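Local coordinates for putative OmpA family lipoprotein (Burkholderia cenocepacia, PDB 5LKW) that binds the diaminopimelic acid of peptidoglycan through its OmpA-like domain and, as part of the Tol-Pal system, probably supports outer membrane invagination at division and outer membrane integrity, at residues A[11-16]-A[36-41]. Numbering follows the deposited sequence.
Sequences SPLAKR and QQHAQY
In this OmpA-like periplasmic domain, the turn leading into the first strand, 17-19, packs on helix 32-44, with Leu13 set against His38, Gln37 and Tyr41. The branched end of Leu13 lets one residue serve all three. Leu13 CD1 sits over the imidazole face of His38, 4.2 Å from the ring centroid and practically on the ring normal, a CH-pi contact, and also reaches Gln37 CB at 3.7 Å. Leu13 CD2 meets the ring of Tyr41 at CD1, 3.6 Å away, in an oblique approach. Pro12, whose ring-fixed phi suits the helix-like turn, lays CB against the side-chain amide of Gln37 in van der Waals contact.

The fold is an alpha/beta sandwich in which helices pack on a mixed sheet; the His38 side chain also touches Leu118 of strand 115-120. Its CG stands anti to the carbonyl carbon (chi1 -76°), and the ring reaches the turn's carbonyls. His38 NE2 gives Leu13 O a weak, bent hydrogen bond of 3.3 Å, while Lys15 O makes a close C-H...O approach to His38 CE1 (3.0 Å) at the ring edge, near its plane. ND1 is bonded to Leu34 O; both nitrogens can donate only if the ring carries two protons, which is not seen, and the long NE2 bond is the doubtful one. Leu13 O has a firmer partner in Arg16 NE, at 2.9 Å and nearly straight (171°), with the oxygen close to the guanidinium plane; this bond and that of NH2 to Leu6 O hold the group's rotation. Within the turn, Ser11 OG accepts from Leu13 N at 3.2 Å, an ST turn suited to a short hydroxyl side chain. With chi1 at -180°, CG trans to N, Tyr41 presents ring carbons to Leu13 while its hydroxyl is hydrogen-bonded to Arg48 and Asp4.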
ATOM      1  N   SER A  11      -7.298  10.731 -12.918  1.00 45.27           N
ATOM      2  CA  SER A  11      -8.052  10.658 -11.680  1.00 44.27           C
ATOM      3  C   SER A  11      -7.055  10.521 -10.505  1.00 43.61           C
ATOM      4  O   SER A  11      -6.014   9.859 -10.672  1.00 44.15           O
ATOM      5  CB  SER A  11      -9.002   9.463 -11.747  1.00 44.05           C
ATOM      6  OG  SER A  11      -9.366   9.004 -10.462  1.00 45.15           O
ATOM      7  N   PRO A  12      -7.339  11.174  -9.349  1.00 42.24           N
ATOM      8  CA  PRO A  12      -6.483  11.098  -8.135  1.00 41.05           C
ATOM      9  C   PRO A  12      -6.340   9.667  -7.632  1.00 40.22           C
ATOM     10  O   PRO A  12      -5.475   9.374  -6.804  1.00 40.96           O
ATOM     11  CB  PRO A  12      -7.237  11.948  -7.091  1.00 40.94           C
ATOM     12  CG  PRO A  12      -8.602  12.151  -7.630  1.00 41.05           C
ATOM     13  CD  PRO A  12      -8.537  12.011  -9.132  1.00 42.30           C
ATOM     14  N   LEU A  13      -7.200   8.793  -8.152  1.00 38.64           N
ATOM     15  CA  LEU A  13      -7.170   7.397  -7.886  1.00 37.17           C
ATOM     16  C   LEU A  13      -6.049   6.673  -8.619  1.00 36.06           C
ATOM     17  O   LEU A  13      -5.763   5.551  -8.268  1.00 36.94           O
ATOM     18  CB  LEU A  13      -8.522   6.763  -8.234  1.00 37.27           C
ATOM     19  CG  LEU A  13      -9.618   6.521  -7.183  1.00 36.88           C
ATOM     20  CD1 LEU A  13      -9.583   7.460  -5.974  1.00 37.42           C
ATOM     21  CD2 LEU A  13     -10.953   6.640  -7.880  1.00 35.15           C
ATOM     22  N   ALA A  14      -5.404   7.306  -9.610  1.00 34.21           N
ATOM     23  CA  ALA A  14      -4.304   6.658 -10.334  1.00 32.02           C
ATOM     24  C   ALA A  14      -3.099   6.504  -9.429  1.00 29.79           C
ATOM     25  O   ALA A  14      -2.179   5.798  -9.763  1.00 28.40           O
ATOM     26  CB  ALA A  14      -3.890   7.437 -11.607  1.00 30.51           C
ATOM     27  N   LYS A  15      -3.071   7.224  -8.322  1.00 28.82           N
ATOM     28  CA  LYS A  15      -1.914   7.131  -7.438  1.00 27.57           C
ATOM     29  C   LYS A  15      -2.226   6.024  -6.440  1.00 25.71           C
ATOM     30  O   LYS A  15      -3.167   6.142  -5.639  1.00 25.92           O
ATOM     31  CB  LYS A  15      -1.563   8.472  -6.767  1.00 27.02           C
ATOM     32  CG  LYS A  15      -0.065   8.499  -6.252  1.00 30.27           C
ATOM     33  CD  LYS A  15       0.062   9.154  -4.880  1.00 27.14           C
ATOM     34  CE  LYS A  15       1.505   9.214  -4.372  1.00 29.24           C
ATOM     35  NZ  LYS A  15       2.137   8.014  -3.731  1.00 24.37           N
ATOM     36  N   ARG A  16      -1.441   4.955  -6.508  1.00 23.69           N
ATOM     37  CA  ARG A  16      -1.720   3.714  -5.790  1.00 24.70           C
ATOM     38  C   ARG A  16      -0.609   3.192  -4.882  1.00 22.49           C
ATOM     39  O   ARG A  16      -0.683   2.063  -4.408  1.00 23.87           O
ATOM     40  CB  ARG A  16      -2.190   2.626  -6.781  1.00 24.34           C
ATOM     41  CG  ARG A  16      -3.608   2.912  -7.158  1.00 28.07           C
ATOM     42  CD  ARG A  16      -4.239   2.021  -8.201  1.00 32.74           C
ATOM     43  NE  ARG A  16      -5.179   2.825  -9.026  1.00 33.26           N
ATOM     44  CZ  ARG A  16      -5.889   2.331 -10.044  1.00 33.91           C
ATOM     45  NH1 ARG A  16      -5.795   1.050 -10.352  1.00 28.68           N
ATOM     46  NH2 ARG A  16      -6.687   3.120 -10.766  1.00 34.34           N
ATOM     47  N   GLN A  36      -8.581   8.856   1.686  1.00 31.40           N
ATOM     48  CA  GLN A  36      -9.958   9.334   1.601  1.00 32.23           C
ATOM     49  C   GLN A  36     -10.524   9.116   0.214  1.00 33.36           C
ATOM     50  O   GLN A  36     -11.661   8.641   0.057  1.00 32.67           O
ATOM     51  CB  GLN A  36     -10.011  10.805   2.024  1.00 32.80           C
ATOM     52  CG  GLN A  36      -9.466  10.925   3.443  1.00 36.69           C
ATOM     53  CD  GLN A  36      -9.740  12.226   4.149  1.00 43.70           C
ATOM     54  OE1 GLN A  36      -8.946  13.181   4.035  1.00 48.41           O
ATOM     55  NE2 GLN A  36     -10.822  12.258   4.956  1.00 44.18           N
ATOM     56  N   GLN A  37      -9.717   9.435  -0.797  1.00 33.36           N
ATOM     57  CA  GLN A  37     -10.131   9.174  -2.148  1.00 33.95           C
ATOM     58  C   GLN A  37     -10.399   7.698  -2.371  1.00 32.46           C
ATOM     59  O   GLN A  37     -11.505   7.318  -2.815  1.00 31.66           O
ATOM     60  CB  GLN A  37      -9.127   9.730  -3.150  1.00 34.04           C
ATOM     61  CG  GLN A  37      -9.518  11.112  -3.654  1.00 40.16           C
ATOM     62  CD  GLN A  37      -8.385  12.125  -3.578  1.00 48.19           C
ATOM     63  OE1 GLN A  37      -7.291  11.833  -3.075  1.00 51.01           O
ATOM     64  NE2 GLN A  37      -8.648  13.339  -4.071  1.00 49.31           N
ATOM     65  N   HIS A  38      -9.412   6.865  -2.066  1.00 30.41           N
ATOM     66  CA  HIS A  38      -9.631   5.427  -2.222  1.00 31.01           C
ATOM     67  C   HIS A  38     -10.800   4.874  -1.414  1.00 30.48           C
ATOM     68  O   HIS A  38     -11.579   4.097  -1.960  1.00 29.81           O
ATOM     69  CB  HIS A  38      -8.347   4.618  -2.070  1.00 29.71           C
ATOM     70  CG  HIS A  38      -7.467   4.706  -3.282  1.00 30.60           C
ATOM     71  ND1 HIS A  38      -6.500   5.681  -3.434  1.00 30.78           N
ATOM     72  CD2 HIS A  38      -7.459   3.983  -4.430  1.00 28.87           C
ATOM     73  CE1 HIS A  38      -5.905   5.525  -4.604  1.00 26.76           C
ATOM     74  NE2 HIS A  38      -6.478   4.512  -5.233  1.00 31.10           N
ATOM     75  N   ALA A  39     -10.903   5.295  -0.143  1.00 30.82           N
ATOM     76  CA  ALA A  39     -12.002   4.907   0.748  1.00 32.38           C
ATOM     77  C   ALA A  39     -13.378   5.240   0.140  1.00 33.62           C
ATOM     78  O   ALA A  39     -14.283   4.409   0.174  1.00 32.38           O
ATOM     79  CB  ALA A  39     -11.864   5.557   2.116  1.00 32.43           C
ATOM     80  N   GLN A  40     -13.507   6.448  -0.402  1.00 34.58           N
ATOM     81  CA  GLN A  40     -14.754   6.897  -1.011  1.00 37.17           C
ATOM     82  C   GLN A  40     -15.100   5.998  -2.202  1.00 37.50           C
ATOM     83  O   GLN A  40     -16.227   5.504  -2.304  1.00 38.03           O
ATOM     84  CB  GLN A  40     -14.653   8.375  -1.435  1.00 37.66           C
ATOM     85  CG  GLN A  40     -15.965   9.088  -1.773  1.00 40.79           C
ATOM     86  CD  GLN A  40     -17.095   8.793  -0.792  1.00 46.29           C
ATOM     87  OE1 GLN A  40     -16.938   8.917   0.429  1.00 50.09           O
ATOM     88  NE2 GLN A  40     -18.253   8.419  -1.331  1.00 47.74           N
ATOM     89  N   TYR A  41     -14.122   5.748  -3.072  1.00 37.28           N
ATOM     90  CA  TYR A  41     -14.322   4.809  -4.156  1.00 37.29           C
ATOM     91  C   TYR A  41     -14.786   3.427  -3.660  1.00 37.09           C
ATOM     92  O   TYR A  41     -15.828   2.928  -4.093  1.00 37.02           O
ATOM     93  CB  TYR A  41     -13.088   4.712  -5.063  1.00 37.79           C
ATOM     94  CG  TYR A  41     -13.304   3.743  -6.195  1.00 38.87           C
ATOM     95  CD1 TYR A  41     -13.599   4.187  -7.485  1.00 39.82           C
ATOM     96  CD2 TYR A  41     -13.239   2.387  -5.971  1.00 39.25           C
ATOM     97  CE1 TYR A  41     -13.794   3.293  -8.526  1.00 40.21           C
ATOM     98  CE2 TYR A  41     -13.445   1.477  -7.001  1.00 43.88           C
ATOM     99  CZ  TYR A  41     -13.714   1.927  -8.275  1.00 44.07           C
ATOM    100  OH  TYR A  41     -13.919   0.990  -9.284  1.00 46.80           O
TER